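PDB 1LQT: NADPH-ferredoxin reductase FprA from Mycobacterium tuberculosis, which uses FAD to pass electrons between NADPH and ferredoxin-type iron-sulfur proteins, and may supply reducing power to P450 systems. Local coordinates for residues A124-Y132 and V158-L166; P202-R213 and V244-Y255. One frame throughout, in Å; residues are numbered along the deposited sequence.

Both contacts belong to the NADP(H)-binding half of the enzyme, built on a parallel six-stranded sheet, and their centres lie about 20 Å apart. Both segments of contact 1 (124-132 and 158-166) precede both segments of contact 2 (202-213 and 244-255). L160 joins the two contacts, its CD2 lying 3.6 Å from CE1 of F207 and its CD1 packing on E211 and L212. Each contact also touches the bound 4-oxo-NADP: contact 1 through V158 N on a phosphate oxygen, contact 2 through E211 on the carboxamide. Helix 157-167 and segment 202-213, following the adjacent strands 149-153 and 193-197, thus probably help shape one wall of the dinucleotide site, with contact 1 on its flavin side.

Contact 1. Residues A124-Y132 and V158-L166; sequences AAVDFVGWY and VALDVARIL. With ODP (4-oxo-nicotinamide-adenine dinucleotide phosphate), chain I.
Y132 and I165 meet where helix 125-132 lies against helix 157-167, the helix of a Rossmann-type strand-turn-helix that follows strand 149-153. The axes of segments 125-132 and 158-166 approach to 10.6 Å, and the link between them is apolar apart from one water bridge. I165 CG1 stands over one face of the Y132 ring, 4.0 Å from its centroid and 22° off the normal, a CH-pi contact; V129 CA covers the opposite face, so the ring is sandwiched. With chi1 at 70°, CG of Y132 sits between the backbone N and the carbonyl carbon, which turns the phenol across the helix toward D161. Toward the start of helix 125-132, F128 brings CZ to 3.5 Å from L166 CD2 and CD2 to V162 CG1, while A125 CB rests against both V158 CG1 and V162 CG2.

The second shell is polar. Water 1 accepts from Y132 OH and donates to D161 OD2, joining the helices through solvent. The other carboxylate oxygen, OD1, receives both NH1 and NH2 of R164 in a salt bridge; NH1 arrives on its anti lone pair, NH2 from above the carboxylate plane. R164 NE in turn pairs with D56, which helps fix the guanidinium. D161 therefore has both oxygens engaged, beside the nicotinamide of the bound dinucleotide and in touch with FAD. At the start of the same helix, the V158 backbone N donates to ODP O1N at 3.1 Å, with an N-H...O angle of 153°.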
loop_
_atom_site.group_PDB
_atom_site.type_symbol
_atom_site.label_atom_id
_atom_site.label_comp_id
_atom_site.label_asym_id
_atom_site.label_seq_id
_atom_site.Cartn_x
_atom_site.Cartn_y
_atom_site.Cartn_z
ATOM N N ALA A 124 12.409 0.887 -4.861
ATOM C CA ALA A 124 10.990 0.888 -5.140
ATOM C C ALA A 124 10.269 1.868 -4.264
ATOM O O ALA A 124 10.680 2.171 -3.152
ATOM C CB ALA A 124 10.385 -0.502 -4.928
ATOM N N ALA A 125 9.135 2.332 -4.737
ATOM C CA ALA A 125 8.272 3.120 -3.906
ATOM C C ALA A 125 7.854 2.361 -2.656
ATOM O O ALA A 125 7.718 2.952 -1.590
ATOM C CB ALA A 125 7.057 3.634 -4.667
ATOM N N VAL A 126 7.634 1.050 -2.779
ATOM C CA VAL A 126 7.309 0.278 -1.579
ATOM C C VAL A 126 8.318 0.593 -0.454
ATOM O O VAL A 126 7.953 0.829 0.691
ATOM C CB VAL A 126 7.319 -1.229 -1.874
ATOM C CG1 VAL A 126 7.027 -2.014 -0.612
ATOM C CG2 VAL A 126 6.282 -1.553 -2.945
ATOM N N ASP A 127 9.598 0.533 -0.787
ATOM C CA ASP A 127 10.634 0.723 0.201
ATOM C C ASP A 127 10.759 2.196 0.617
ATOM O O ASP A 127 11.037 2.462 1.773
ATOM C CB ASP A 127 11.980 0.206 -0.278
ATOM C CG ASP A 127 11.967 -1.257 -0.590
ATOM O OD1 ASP A 127 11.211 -1.695 -1.511
ATOM O OD2 ASP A 127 12.723 -2.042 0.016
ATOM N N PHE A 128 10.593 3.144 -0.298
ATOM C CA PHE A 128 10.674 4.545 0.049
ATOM C C PHE A 128 9.530 4.979 0.950
ATOM O O PHE A 128 9.745 5.641 1.961
ATOM C CB PHE A 128 10.734 5.391 -1.230
ATOM C CG PHE A 128 10.956 6.849 -0.952
ATOM C CD1 PHE A 128 12.118 7.288 -0.384
ATOM C CD2 PHE A 128 10.001 7.783 -1.295
ATOM C CE1 PHE A 128 12.319 8.639 -0.119
ATOM C CE2 PHE A 128 10.222 9.117 -1.026
ATOM C CZ PHE A 128 11.357 9.515 -0.436
ATOM N N VAL A 129 8.319 4.605 0.573
ATOM C CA VAL A 129 7.128 4.857 1.347
ATOM C C VAL A 129 7.221 4.201 2.716
ATOM O O VAL A 129 6.918 4.805 3.751
ATOM C CB VAL A 129 5.874 4.370 0.608
ATOM C CG1 VAL A 129 4.638 4.490 1.497
ATOM C CG2 VAL A 129 5.667 5.125 -0.712
ATOM N N GLY A 130 7.588 2.923 2.737
ATOM C CA GLY A 130 7.732 2.261 4.013
ATOM C C GLY A 130 8.700 3.007 4.918
ATOM O O GLY A 130 8.478 3.156 6.111
ATOM N N TRP A 131 9.803 3.458 4.332
ATOM C CA TRP A 131 10.788 4.204 5.091
ATOM C C TRP A 131 10.229 5.534 5.610
ATOM O O TRP A 131 10.349 5.829 6.797
ATOM C CB TRP A 131 12.037 4.398 4.228
ATOM C CG TRP A 131 13.088 5.242 4.843
ATOM C CD1 TRP A 131 13.972 4.907 5.818
ATOM C CD2 TRP A 131 13.387 6.579 4.487
ATOM N NE1 TRP A 131 14.815 5.956 6.089
ATOM C CE2 TRP A 131 14.472 6.998 5.276
ATOM C CE3 TRP A 131 12.871 7.457 3.551
ATOM C CZ2 TRP A 131 15.026 8.282 5.161
ATOM C CZ3 TRP A 131 13.417 8.713 3.434
ATOM C CH2 TRP A 131 14.462 9.106 4.231
ATOM N N TYR A 132 9.587 6.311 4.745
ATOM C CA TYR A 132 9.105 7.596 5.219
ATOM C C TYR A 132 7.901 7.489 6.146
ATOM O O TYR A 132 7.623 8.420 6.888
ATOM C CB TYR A 132 8.925 8.638 4.121
ATOM C CG TYR A 132 7.827 8.497 3.089
ATOM C CD1 TYR A 132 6.506 8.403 3.419
ATOM C CD2 TYR A 132 8.149 8.541 1.742
ATOM C CE1 TYR A 132 5.512 8.369 2.420
ATOM C CE2 TYR A 132 7.178 8.526 0.762
ATOM C CZ TYR A 132 5.853 8.447 1.093
ATOM O OH TYR A 132 4.919 8.454 0.076
ATOM N N VAL A 158 0.725 6.580 -6.286
ATOM C CA VAL A 158 1.875 6.433 -5.408
ATOM C C VAL A 158 3.067 7.238 -5.949
ATOM O O VAL A 158 3.868 7.770 -5.204
ATOM C CB VAL A 158 2.218 4.959 -5.156
ATOM C CG1 VAL A 158 3.497 4.834 -4.335
ATOM C CG2 VAL A 158 1.066 4.269 -4.465
ATOM N N ALA A 159 3.191 7.339 -7.280
ATOM C CA ALA A 159 4.245 8.160 -7.858
ATOM C C ALA A 159 4.111 9.619 -7.422
ATOM O O ALA A 159 5.093 10.283 -7.154
ATOM C CB ALA A 159 4.232 8.076 -9.372
ATOM N N LEU A 160 2.869 10.090 -7.345
ATOM C CA LEU A 160 2.643 11.443 -6.858
ATOM C C LEU A 160 3.026 11.558 -5.399
ATOM O O LEU A 160 3.640 12.550 -5.024
ATOM C CB LEU A 160 1.196 11.840 -7.037
ATOM C CG LEU A 160 0.682 11.841 -8.457
ATOM C CD1 LEU A 160 -0.781 12.279 -8.485
ATOM C CD2 LEU A 160 1.527 12.723 -9.355
ATOM N N ASP A 161 2.665 10.587 -4.569
ATOM C CA ASP A 161 3.044 10.639 -3.164
ATOM C C ASP A 161 4.568 10.755 -3.039
ATOM O O ASP A 161 5.084 11.570 -2.276
ATOM C CB ASP A 161 2.598 9.389 -2.415
ATOM C CG ASP A 161 1.120 9.323 -2.078
ATOM O OD1 ASP A 161 0.383 10.275 -2.338
ATOM O OD2 ASP A 161 0.699 8.300 -1.490
ATOM N N VAL A 162 5.303 9.920 -3.775
ATOM C CA VAL A 162 6.752 9.945 -3.688
ATOM C C VAL A 162 7.279 11.319 -4.054
ATOM O O VAL A 162 8.120 11.892 -3.364
ATOM C CB VAL A 162 7.352 8.872 -4.580
ATOM C CG1 VAL A 162 8.839 9.001 -4.714
ATOM C CG2 VAL A 162 6.995 7.470 -4.072
ATOM N N ALA A 163 6.778 11.864 -5.152
ATOM C CA ALA A 163 7.262 13.149 -5.626
ATOM C C ALA A 163 6.932 14.259 -4.618
ATOM O O ALA A 163 7.744 15.130 -4.358
ATOM C CB ALA A 163 6.663 13.443 -6.962
ATOM N N ARG A 164 5.732 14.217 -4.048
ATOM C CA ARG A 164 5.355 15.203 -3.025
ATOM C C ARG A 164 6.270 15.153 -1.831
ATOM O O ARG A 164 6.688 16.184 -1.320
ATOM C CB ARG A 164 3.944 15.012 -2.512
ATOM C CG ARG A 164 2.848 15.393 -3.435
ATOM C CD ARG A 164 1.489 15.755 -2.724
ATOM N NE ARG A 164 1.229 14.799 -1.659
ATOM C CZ ARG A 164 0.932 13.516 -1.872
ATOM N NH1 ARG A 164 0.625 13.075 -3.074
ATOM N NH2 ARG A 164 0.933 12.715 -0.824
ATOM N N ILE A 165 6.532 13.963 -1.328
ATOM C CA ILE A 165 7.376 13.886 -0.149
ATOM C C ILE A 165 8.785 14.365 -0.437
ATOM O O ILE A 165 9.401 15.037 0.390
ATOM C CB ILE A 165 7.313 12.472 0.451
ATOM C CG1 ILE A 165 5.866 12.148 0.916
ATOM C CG2 ILE A 165 8.329 12.316 1.526
ATOM C CD1 ILE A 165 5.235 13.111 1.831
ATOM N N LEU A 166 9.284 14.106 -1.642
ATOM C CA LEU A 166 10.622 14.562 -2.005
ATOM C C LEU A 166 10.751 16.072 -2.149
ATOM O O LEU A 166 11.842 16.606 -1.986
ATOM C CB LEU A 166 11.074 13.890 -3.309
ATOM C CG LEU A 166 11.387 12.390 -3.214
ATOM C CD1 LEU A 166 11.575 11.844 -4.630
ATOM C CD2 LEU A 166 12.622 12.121 -2.370
HETATM O O1X ODP I . 1.137 1.682 -18.489
HETATM P P2B ODP I . 0.553 1.355 -17.149
HETATM O O2X ODP I . -0.840 1.907 -16.928
HETATM O O3X ODP I . 0.623 -0.125 -16.811
HETATM O O2B ODP I . 1.535 2.134 -16.133
HETATM C C2B ODP I . 1.613 1.818 -14.747
HETATM C C3B ODP I . 0.951 2.813 -13.822
HETATM O O3B ODP I . 1.177 4.137 -14.283
HETATM C C1B ODP I . 3.030 1.894 -14.308
HETATM N N9A ODP I . 3.910 0.836 -14.738
HETATM C C8A ODP I . 3.793 -0.513 -14.516
HETATM N N7A ODP I . 4.823 -1.182 -15.001
HETATM C C5A ODP I . 5.659 -0.247 -15.563
HETATM C C4A ODP I . 5.079 1.014 -15.405
HETATM N N3A ODP I . 5.628 2.183 -15.820
HETATM C C2A ODP I . 6.812 2.039 -16.441
HETATM N N1A ODP I . 7.457 0.853 -16.629
HETATM C C6A ODP I . 6.884 -0.306 -16.189
HETATM N N6A ODP I . 7.591 -1.435 -16.339
HETATM O O4B ODP I . 2.932 1.878 -12.896
HETATM C C4B ODP I . 1.750 2.608 -12.534
HETATM C C5B ODP I . 1.001 1.841 -11.485
HETATM O O5B ODP I . -0.048 2.659 -11.021
HETATM P PA ODP I . -1.175 2.028 -10.084
HETATM O O1A ODP I . -2.179 3.062 -9.845
HETATM O O2A ODP I . -1.631 0.723 -10.604
HETATM O O3 ODP I . -0.351 1.671 -8.764
HETATM P PN ODP I . 0.159 2.566 -7.502
HETATM O O1N ODP I . 0.567 3.919 -7.940
HETATM O O2N ODP I . 1.119 1.674 -6.820
HETATM O O5D ODP I . -1.151 2.750 -6.645
HETATM C C5D ODP I . -1.770 1.575 -6.060
HETATM C C4D ODP I . -3.206 1.913 -5.717
HETATM O O4D ODP I . -3.300 2.736 -4.560
HETATM C C1D ODP I . -4.075 3.896 -4.870
HETATM C C2D ODP I . -3.989 4.030 -6.332
HETATM O O2D ODP I . -4.871 4.929 -6.902
HETATM C C3D ODP I . -3.926 2.640 -6.846
HETATM O O3D ODP I . -5.247 2.161 -6.986
HETATM N N1N ODP I . -3.763 4.994 -4.024
HETATM C C2N ODP I . -4.753 5.989 -3.861
HETATM C C3N ODP I . -4.368 7.208 -3.409
HETATM C C7N ODP I . -5.523 8.215 -3.314
HETATM N N7N ODP I . -5.193 9.410 -2.897
HETATM O O7N ODP I . -6.664 7.833 -3.654
HETATM C C4N ODP I . -3.041 7.560 -3.125
HETATM O O99 ODP I . -2.673 8.720 -2.764
HETATM C C5N ODP I . -2.030 6.512 -3.327
HETATM C C6N ODP I . -2.421 5.239 -3.798
HETATM O O HOH W 1 2.482 7.580 0.502
#

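Contact 2. Residues P202-R213 and V244-Y255. With ODP (4-oxo-nicotinamide-adenine dinucleotide phosphate), chain I.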
loop_
_atom_site.group_PDB
_atom_site.type_symbol
_atom_site.label_atom_id
_atom_site.label_comp_id
_atom_site.label_asym_id
_atom_site.label_seq_id
_atom_site.Cartn_x
_atom_site.Cartn_y
_atom_site.Cartn_z
ATOM N N PRO A 202 -0.859 10.587 -21.237
ATOM C CA PRO A 202 -1.722 11.151 -20.202
ATOM C C PRO A 202 -3.088 10.468 -20.091
ATOM O O PRO A 202 -3.605 10.375 -18.974
ATOM C CB PRO A 202 -1.844 12.620 -20.633
ATOM C CG PRO A 202 -0.613 12.883 -21.404
ATOM C CD PRO A 202 -0.343 11.624 -22.148
ATOM N N LEU A 203 -3.654 10.018 -21.210
ATOM C CA LEU A 203 -4.965 9.400 -21.127
ATOM C C LEU A 203 -4.922 8.046 -20.441
ATOM O O LEU A 203 -5.971 7.545 -20.022
ATOM C CB LEU A 203 -5.623 9.238 -22.498
ATOM C CG LEU A 203 -5.809 10.480 -23.354
ATOM C CD1 LEU A 203 -6.707 10.180 -24.528
ATOM C CD2 LEU A 203 -6.392 11.581 -22.504
ATOM N N GLN A 204 -3.760 7.421 -20.414
ATOM C CA GLN A 204 -3.586 6.121 -19.774
ATOM C C GLN A 204 -3.131 6.237 -18.322
ATOM O O GLN A 204 -2.932 5.240 -17.657
ATOM C CB GLN A 204 -2.598 5.284 -20.576
ATOM C CG GLN A 204 -3.114 4.882 -21.926
ATOM C CD GLN A 204 -3.005 5.975 -22.973
ATOM O OE1 GLN A 204 -2.036 6.736 -22.997
ATOM N NE2 GLN A 204 -4.017 6.046 -23.837
ATOM N N ALA A 205 -2.941 7.454 -17.836
ATOM C CA ALA A 205 -2.428 7.635 -16.483
ATOM C C ALA A 205 -3.417 7.052 -15.473
ATOM O O ALA A 205 -4.641 7.108 -15.648
ATOM C CB ALA A 205 -2.198 9.072 -16.179
ATOM N N ALA A 206 -2.873 6.499 -14.391
ATOM C CA ALA A 206 -3.665 5.926 -13.305
ATOM C C ALA A 206 -3.915 6.936 -12.177
ATOM O O ALA A 206 -4.592 6.631 -11.198
ATOM C CB ALA A 206 -3.033 4.643 -12.777
ATOM N N PHE A 207 -3.391 8.144 -12.295
ATOM C CA PHE A 207 -3.643 9.206 -11.342
ATOM C C PHE A 207 -5.109 9.495 -11.238
ATOM O O PHE A 207 -5.868 9.345 -12.203
ATOM C CB PHE A 207 -3.061 10.541 -11.868
ATOM C CG PHE A 207 -1.586 10.511 -12.187
ATOM C CD1 PHE A 207 -0.651 10.002 -11.294
ATOM C CD2 PHE A 207 -1.114 11.066 -13.365
ATOM C CE1 PHE A 207 0.680 10.022 -11.600
ATOM C CE2 PHE A 207 0.212 11.068 -13.685
ATOM C CZ PHE A 207 1.105 10.539 -12.812
ATOM N N THR A 208 -5.498 10.016 -10.079
ATOM C CA THR A 208 -6.839 10.555 -9.917
ATOM C C THR A 208 -6.766 12.069 -9.679
ATOM O O THR A 208 -5.717 12.637 -9.436
ATOM C CB THR A 208 -7.676 9.783 -8.884
ATOM O OG1 THR A 208 -6.951 9.659 -7.660
ATOM C CG2 THR A 208 -7.947 8.369 -9.398
ATOM N N THR A 209 -7.923 12.716 -9.797
ATOM C CA THR A 209 -7.908 14.148 -10.036
ATOM C C THR A 209 -7.534 15.011 -8.856
ATOM O O THR A 209 -6.744 15.935 -8.983
ATOM C CB THR A 209 -9.256 14.580 -10.593
ATOM O OG1 THR A 209 -9.682 13.701 -11.656
ATOM C CG2 THR A 209 -9.170 15.989 -11.171
ATOM N N LEU A 210 -8.092 14.720 -7.682
ATOM C CA LEU A 210 -7.763 15.507 -6.509
ATOM C C LEU A 210 -6.273 15.493 -6.241
ATOM O O LEU A 210 -5.655 16.510 -5.925
ATOM C CB LEU A 210 -8.552 15.013 -5.309
ATOM C CG LEU A 210 -8.187 15.693 -3.994
ATOM C CD1 LEU A 210 -8.520 17.159 -4.000
ATOM C CD2 LEU A 210 -8.925 14.989 -2.872
ATOM N N GLU A 211 -5.674 14.328 -6.419
ATOM C CA GLU A 211 -4.264 14.160 -6.180
ATOM C C GLU A 211 -3.438 14.986 -7.163
ATOM O O GLU A 211 -2.412 15.548 -6.808
ATOM C CB GLU A 211 -3.935 12.677 -6.217
ATOM C CG GLU A 211 -4.592 11.947 -5.033
ATOM C CD GLU A 211 -6.143 11.798 -5.055
ATOM O OE1 GLU A 211 -6.790 11.798 -6.163
ATOM O OE2 GLU A 211 -6.760 11.686 -3.929
ATOM N N LEU A 212 -3.874 15.068 -8.419
ATOM C CA LEU A 212 -3.203 15.965 -9.356
ATOM C C LEU A 212 -3.405 17.426 -8.975
ATOM O O LEU A 212 -2.477 18.219 -9.075
ATOM C CB LEU A 212 -3.712 15.726 -10.766
ATOM C CG LEU A 212 -3.239 14.450 -11.464
ATOM C CD1 LEU A 212 -3.986 14.287 -12.774
ATOM C CD2 LEU A 212 -1.724 14.521 -11.671
ATOM N N ARG A 213 -4.597 17.784 -8.535
ATOM C CA ARG A 213 -4.886 19.171 -8.157
ATOM C C ARG A 213 -4.053 19.641 -6.988
ATOM O O ARG A 213 -3.630 20.802 -6.955
ATOM C CB ARG A 213 -6.360 19.354 -7.833
ATOM C CG ARG A 213 -7.305 19.296 -8.985
ATOM C CD ARG A 213 -8.747 19.690 -8.573
ATOM N NE ARG A 213 -9.719 19.371 -9.600
ATOM C CZ ARG A 213 -9.975 20.123 -10.637
ATOM N NH1 ARG A 213 -9.321 21.272 -10.809
ATOM N NH2 ARG A 213 -10.888 19.718 -11.516
ATOM N N VAL A 244 -13.017 10.575 -14.874
ATOM C CA VAL A 244 -11.791 10.917 -14.158
ATOM C C VAL A 244 -10.752 11.402 -15.148
ATOM O O VAL A 244 -10.088 12.395 -14.906
ATOM C CB VAL A 244 -11.288 9.727 -13.347
ATOM C CG1 VAL A 244 -9.905 10.016 -12.769
ATOM C CG2 VAL A 244 -12.306 9.431 -12.230
ATOM N N CYS A 245 -10.612 10.693 -16.252
ATOM C CA CYS A 245 -9.634 11.065 -17.265
ATOM C C CYS A 245 -9.932 12.474 -17.796
ATOM O O CYS A 245 -9.043 13.307 -17.910
ATOM C CB CYS A 245 -9.652 10.043 -18.378
ATOM S SG CYS A 245 -8.475 10.416 -19.697
ATOM N N LYS A 246 -11.191 12.729 -18.084
ATOM C CA LYS A 246 -11.577 14.057 -18.526
ATOM C C LYS A 246 -11.105 15.145 -17.573
ATOM O O LYS A 246 -10.517 16.160 -17.981
ATOM C CB LYS A 246 -13.103 14.103 -18.655
ATOM C CG LYS A 246 -13.700 15.485 -18.922
ATOM C CD LYS A 246 -15.222 15.426 -19.157
ATOM C CE LYS A 246 -15.770 16.806 -19.533
ATOM N NZ LYS A 246 -15.194 17.273 -20.839
ATOM N N GLN A 247 -11.363 14.926 -16.284
ATOM C CA GLN A 247 -10.978 15.896 -15.275
ATOM C C GLN A 247 -9.461 15.989 -15.160
ATOM O O GLN A 247 -8.908 17.069 -15.010
ATOM C CB GLN A 247 -11.639 15.606 -13.919
ATOM C CG GLN A 247 -13.150 15.642 -13.955
ATOM C CD GLN A 247 -13.687 16.962 -14.446
ATOM O OE1 GLN A 247 -13.241 18.022 -14.009
ATOM N NE2 GLN A 247 -14.668 16.905 -15.342
ATOM N N ASN A 248 -8.790 14.852 -15.211
ATOM C CA ASN A 248 -7.344 14.839 -15.129
ATOM C C ASN A 248 -6.737 15.697 -16.240
ATOM O O ASN A 248 -5.798 16.444 -15.988
ATOM C CB ASN A 248 -6.794 13.433 -15.294
ATOM C CG ASN A 248 -6.932 12.554 -14.085
ATOM O OD1 ASN A 248 -7.374 12.972 -13.016
ATOM N ND2 ASN A 248 -6.525 11.307 -14.264
ATOM N N ILE A 249 -7.223 15.536 -17.467
ATOM C CA ILE A 249 -6.607 16.241 -18.580
ATOM C C ILE A 249 -6.835 17.744 -18.421
ATOM O O ILE A 249 -5.952 18.530 -18.735
ATOM C CB ILE A 249 -7.098 15.682 -19.925
ATOM C CG1 ILE A 249 -6.658 14.232 -20.114
ATOM C CG2 ILE A 249 -6.613 16.528 -21.102
ATOM C CD1 ILE A 249 -5.217 13.925 -19.833
ATOM N N LYS A 250 -7.990 18.154 -17.899
ATOM C CA LYS A 250 -8.212 19.581 -17.648
ATOM C C LYS A 250 -7.158 20.121 -16.687
ATOM O O LYS A 250 -6.601 21.193 -16.867
ATOM C CB LYS A 250 -9.617 19.813 -17.075
ATOM C CG LYS A 250 -10.749 19.613 -18.060
ATOM C CD LYS A 250 -12.123 19.691 -17.372
ATOM C CE LYS A 250 -13.288 19.317 -18.312
ATOM N NZ LYS A 250 -14.624 19.431 -17.609
ATOM N N VAL A 251 -6.868 19.349 -15.650
ATOM C CA VAL A 251 -5.872 19.748 -14.666
ATOM C C VAL A 251 -4.469 19.802 -15.282
ATOM O O VAL A 251 -3.725 20.756 -15.081
ATOM C CB VAL A 251 -5.924 18.830 -13.454
ATOM C CG1 VAL A 251 -4.765 19.098 -12.527
ATOM C CG2 VAL A 251 -7.263 18.992 -12.725
ATOM N N LEU A 252 -4.127 18.796 -16.076
ATOM C CA LEU A 252 -2.823 18.780 -16.715
ATOM C C LEU A 252 -2.656 19.958 -17.684
ATOM O O LEU A 252 -1.594 20.538 -17.756
ATOM C CB LEU A 252 -2.577 17.459 -17.444
ATOM C CG LEU A 252 -2.519 16.215 -16.561
ATOM C CD1 LEU A 252 -2.249 15.025 -17.452
ATOM C CD2 LEU A 252 -1.483 16.289 -15.442
ATOM N N ARG A 253 -3.700 20.262 -18.454
ATOM C CA ARG A 253 -3.635 21.420 -19.331
ATOM C C ARG A 253 -3.375 22.687 -18.519
ATOM O O ARG A 253 -2.615 23.561 -18.949
ATOM C CB ARG A 253 -4.922 21.587 -20.134
ATOM C CG ARG A 253 -5.213 20.504 -21.167
ATOM C CD ARG A 253 -6.289 20.920 -22.142
ATOM N NE ARG A 253 -6.783 19.829 -22.960
ATOM C CZ ARG A 253 -6.133 19.309 -23.980
ATOM N NH1 ARG A 253 -4.947 19.777 -24.310
ATOM N NH2 ARG A 253 -6.696 18.328 -24.674
ATOM N N GLY A 254 -4.023 22.805 -17.362
ATOM C CA GLY A 254 -3.800 23.958 -16.522
ATOM C C GLY A 254 -2.339 24.082 -16.125
ATOM O O GLY A 254 -1.772 25.160 -16.134
ATOM N N TYR A 255 -1.723 22.978 -15.753
ATOM C CA TYR A 255 -0.301 23.039 -15.399
ATOM C C TYR A 255 0.575 23.388 -16.598
ATOM O O TYR A 255 1.511 24.190 -16.461
ATOM C CB TYR A 255 0.181 21.711 -14.803
ATOM C CG TYR A 255 -0.379 21.426 -13.425
ATOM C CD1 TYR A 255 -0.280 22.369 -12.412
ATOM C CD2 TYR A 255 -0.891 20.211 -13.108
ATOM C CE1 TYR A 255 -0.785 22.111 -11.155
ATOM C CE2 TYR A 255 -1.401 19.948 -11.840
ATOM C CZ TYR A 255 -1.362 20.916 -10.887
ATOM O OH TYR A 255 -1.868 20.716 -9.623
HETATM O O1X ODP I . 1.137 1.682 -18.489
HETATM P P2B ODP I . 0.553 1.355 -17.149
HETATM O O2X ODP I . -0.840 1.907 -16.928
HETATM O O3X ODP I . 0.623 -0.125 -16.811
HETATM O O2B ODP I . 1.535 2.134 -16.133
HETATM C C2B ODP I . 1.613 1.818 -14.747
HETATM C C3B ODP I . 0.951 2.813 -13.822
HETATM O O3B ODP I . 1.177 4.137 -14.283
HETATM C C1B ODP I . 3.030 1.894 -14.308
HETATM N N9A ODP I . 3.910 0.836 -14.738
HETATM C C8A ODP I . 3.793 -0.513 -14.516
HETATM N N7A ODP I . 4.823 -1.182 -15.001
HETATM C C5A ODP I . 5.659 -0.247 -15.563
HETATM C C4A ODP I . 5.079 1.014 -15.405
HETATM N N3A ODP I . 5.628 2.183 -15.820
HETATM C C2A ODP I . 6.812 2.039 -16.441
HETATM N N1A ODP I . 7.457 0.853 -16.629
HETATM C C6A ODP I . 6.884 -0.306 -16.189
HETATM N N6A ODP I . 7.591 -1.435 -16.339
HETATM O O4B ODP I . 2.932 1.878 -12.896
HETATM C C4B ODP I . 1.750 2.608 -12.534
HETATM C C5B ODP I . 1.001 1.841 -11.485
HETATM O O5B ODP I . -0.048 2.659 -11.021
HETATM P PA ODP I . -1.175 2.028 -10.084
HETATM O O1A ODP I . -2.179 3.062 -9.845
HETATM O O2A ODP I . -1.631 0.723 -10.604
HETATM O O3 ODP I . -0.351 1.671 -8.764
HETATM P PN ODP I . 0.159 2.566 -7.502
HETATM O O1N ODP I . 0.567 3.919 -7.940
HETATM O O2N ODP I . 1.119 1.674 -6.820
HETATM O O5D ODP I . -1.151 2.750 -6.645
HETATM C C5D ODP I . -1.770 1.575 -6.060
HETATM C C4D ODP I . -3.206 1.913 -5.717
HETATM O O4D ODP I . -3.300 2.736 -4.560
HETATM C C1D ODP I . -4.075 3.896 -4.870
HETATM C C2D ODP I . -3.989 4.030 -6.332
HETATM O O2D ODP I . -4.871 4.929 -6.902
HETATM C C3D ODP I . -3.926 2.640 -6.846
HETATM O O3D ODP I . -5.247 2.161 -6.986
HETATM N N1N ODP I . -3.763 4.994 -4.024
HETATM C C2N ODP I . -4.753 5.989 -3.861
HETATM C C3N ODP I . -4.368 7.208 -3.409
HETATM C C7N ODP I . -5.523 8.215 -3.314
HETATM N N7N ODP I . -5.193 9.410 -2.897
HETATM O O7N ODP I . -6.664 7.833 -3.654
HETATM C C4N ODP I . -3.041 7.560 -3.125
HETATM O O99 ODP I . -2.673 8.720 -2.764
HETATM C C5N ODP I . -2.030 6.512 -3.327
HETATM C C6N ODP I . -2.421 5.239 -3.798
HETATM O O HOH W 2 -5.766 10.589 -17.008
#
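The guanidinium of R213 lies flat on V251, whose CG2 sits 3.5 Å above the plane and over its centre; the R213 chain, extended from CG to NE, reaches across to V251, although its CB points away from helix 244-255. The Y255 ring is met at its edge, in plane, by L212 O: the phenol OH donates to that carbonyl at 2.6 Å, and the donor is tilted 19° from the carbonyl plane. The amide of N248 works at both ends. Its ND2 gives a hydrogen bond to F207 O at 2.9 Å, approaching from above the carbonyl plane, and also donates to water 2, which bridges to P202 O. OD1 accepts T209 OG1 at 2.8 Å. Both ends being bonded, the amide has little freedom to rotate.

These bonds tie the loop and helix that follow strand 193-197 of the parallel nucleotide-binding sheet to helix 243-256. Segments 209-213 and 244-255 run nearly parallel, their axes 9° apart and 9.3 Å from each other. The side chain of T209 enters as a knob among V244, Q247, N248 and V251. L212 CB packs on V251 CG1, and L212 CD1 rests against the N248 amide. At the other end of the segment, P202 CB meets I249 CD1, and L203 CD2 packs against both C245 SG and I249 CG1, 3.6 Å from the latter. On the dinucleotide side, E211 OE1 accepts from T208 OG1, and OE2 accepts ODP N7N of the carboxamide at 2.9 Å.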